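Long-range contact in DNA topoisomerase 2-associated protein PAT1 (Saccharomyces cerevisiae, PDB 5LMG), which activates mRNA decapping and represses translation, its C-terminal domain directly binding the decapping enzyme Dcp2 and the exonuclease Xrn1 in yeast: residues 55-59 and 102-108. The protein carries 2 engineered substitutions. Sequence-based numbering, arbitrary orientation.
Sequences IETVY and FDKGIKI
The Tyr59 ring is clamped between Lys104 and Ile108, one helical turn apart on helix 103-114. Ile108 CD1 sits 3.5 Å from the ring centroid and Lys104 CE 3.8 Å from it on the opposite face, each within 5° of the normal, both CH-pi contacts. At the rim, Tyr59 OH donates to Lys104 O at 2.7 Å; this carbonyl also receives the weak helical bond from Ile108 N, and the phenol helps satisfy it. Lys104 runs extended beyond CG (chi2 179°), which carries NZ over the same ring face to the carboxylate of Glu56, where it meets the syn lone pair of OE1 at 2.9 Å and, weakly, OE2. There NZ is 4.9 Å from the Tyr59 ring centroid, a cation-pi contact. Ile55 divides its branches: CG2 lies against Lys104 CB, while CD1 reaches Phe102 CD2 at 3.7 Å. With a leucine for Tyr59, Lys104 O would probably lose its phenol donor and the lysine chain its aromatic platform. Segments 55-59 and 103-108, whose axes run 27° from parallel, thus join helices 48-70 and 103-114 by a partly buried apolar and aromatic layer edged with a salt bridge, whose charges probably offset each other near solvent.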
# COMPACT_ATOMS: atom_id res chain seq x y z
N ILE A 55 -8.85 22.46 -10.46
CA ILE A 55 -7.41 22.18 -10.47
C ILE A 55 -6.64 23.44 -10.89
O ILE A 55 -5.69 23.81 -10.21
CB ILE A 55 -7.05 20.91 -11.32
CG1 ILE A 55 -7.66 19.63 -10.69
CG2 ILE A 55 -5.52 20.74 -11.47
CD1 ILE A 55 -7.71 18.39 -11.59
N GLU A 56 -7.10 24.13 -11.98
CA GLU A 56 -6.49 25.37 -12.50
C GLU A 56 -6.50 26.47 -11.44
O GLU A 56 -5.48 27.14 -11.26
CB GLU A 56 -7.18 25.87 -13.79
CG GLU A 56 -7.06 24.95 -15.00
CD GLU A 56 -5.71 24.28 -15.24
OE1 GLU A 56 -4.70 25.01 -15.38
OE2 GLU A 56 -5.68 23.03 -15.27
N THR A 57 -7.62 26.61 -10.71
CA THR A 57 -7.79 27.55 -9.59
C THR A 57 -6.78 27.20 -8.47
O THR A 57 -6.08 28.10 -8.00
CB THR A 57 -9.26 27.54 -9.11
OG1 THR A 57 -10.10 27.96 -10.18
CG2 THR A 57 -9.49 28.43 -7.90
N VAL A 58 -6.66 25.90 -8.10
CA VAL A 58 -5.71 25.42 -7.08
C VAL A 58 -4.27 25.81 -7.45
O VAL A 58 -3.55 26.35 -6.60
CB VAL A 58 -5.86 23.91 -6.76
CG1 VAL A 58 -4.69 23.41 -5.91
CG2 VAL A 58 -7.19 23.63 -6.05
N TYR A 59 -3.87 25.58 -8.73
CA TYR A 59 -2.54 25.94 -9.25
C TYR A 59 -2.30 27.45 -9.15
O TYR A 59 -1.23 27.86 -8.68
CB TYR A 59 -2.36 25.42 -10.70
CG TYR A 59 -1.76 24.03 -10.75
CD1 TYR A 59 -2.50 22.92 -10.35
CD2 TYR A 59 -0.45 23.82 -11.17
CE1 TYR A 59 -1.95 21.64 -10.35
CE2 TYR A 59 0.11 22.55 -11.18
CZ TYR A 59 -0.63 21.46 -10.75
OH TYR A 59 -0.09 20.20 -10.73
N PHE A 102 -6.88 13.08 -11.55
CA PHE A 102 -6.00 13.70 -12.55
C PHE A 102 -4.57 13.84 -12.04
O PHE A 102 -4.37 14.18 -10.87
CB PHE A 102 -6.56 15.07 -12.97
CG PHE A 102 -7.93 15.00 -13.62
CD1 PHE A 102 -8.05 14.78 -14.98
CD2 PHE A 102 -9.09 15.15 -12.86
CE1 PHE A 102 -9.32 14.69 -15.58
CE2 PHE A 102 -10.35 15.05 -13.46
CZ PHE A 102 -10.46 14.83 -14.81
N ASP A 103 -3.57 13.60 -12.92
CA ASP A 103 -2.14 13.71 -12.58
C ASP A 103 -1.79 15.09 -12.04
O ASP A 103 -1.02 15.19 -11.08
CB ASP A 103 -1.24 13.38 -13.77
CG ASP A 103 -1.51 12.04 -14.38
OD1 ASP A 103 -1.42 11.02 -13.65
OD2 ASP A 103 -1.84 12.00 -15.58
N LYS A 104 -2.38 16.15 -12.65
CA LYS A 104 -2.20 17.54 -12.23
C LYS A 104 -2.64 17.75 -10.76
O LYS A 104 -1.91 18.37 -9.99
CB LYS A 104 -2.92 18.49 -13.20
CG LYS A 104 -2.10 19.73 -13.47
CD LYS A 104 -2.78 20.67 -14.44
CE LYS A 104 -2.15 22.04 -14.38
NZ LYS A 104 -2.72 22.95 -15.41
N GLY A 105 -3.78 17.16 -10.37
CA GLY A 105 -4.27 17.19 -8.99
C GLY A 105 -3.29 16.52 -8.03
O GLY A 105 -2.90 17.11 -7.02
N ILE A 106 -2.80 15.32 -8.40
CA ILE A 106 -1.82 14.55 -7.63
C ILE A 106 -0.48 15.30 -7.46
O ILE A 106 0.03 15.41 -6.34
CB ILE A 106 -1.62 13.11 -8.25
CG1 ILE A 106 -2.93 12.28 -8.17
CG2 ILE A 106 -0.43 12.35 -7.58
CD1 ILE A 106 -2.95 11.05 -9.10
N LYS A 107 0.07 15.84 -8.57
CA LYS A 107 1.37 16.50 -8.58
C LYS A 107 1.47 17.79 -7.72
O LYS A 107 2.54 18.06 -7.20
CB LYS A 107 1.85 16.74 -10.02
CG LYS A 107 2.47 15.47 -10.61
CD LYS A 107 2.19 15.31 -12.09
CE LYS A 107 3.42 15.54 -12.92
NZ LYS A 107 3.13 15.49 -14.38
N ILE A 108 0.35 18.52 -7.50
CA ILE A 108 0.35 19.75 -6.68
C ILE A 108 0.26 19.46 -5.15
O ILE A 108 0.52 20.37 -4.35
CB ILE A 108 -0.75 20.74 -7.17
CG1 ILE A 108 -0.55 22.18 -6.62
CG2 ILE A 108 -2.17 20.25 -6.90
CD1 ILE A 108 0.10 23.11 -7.56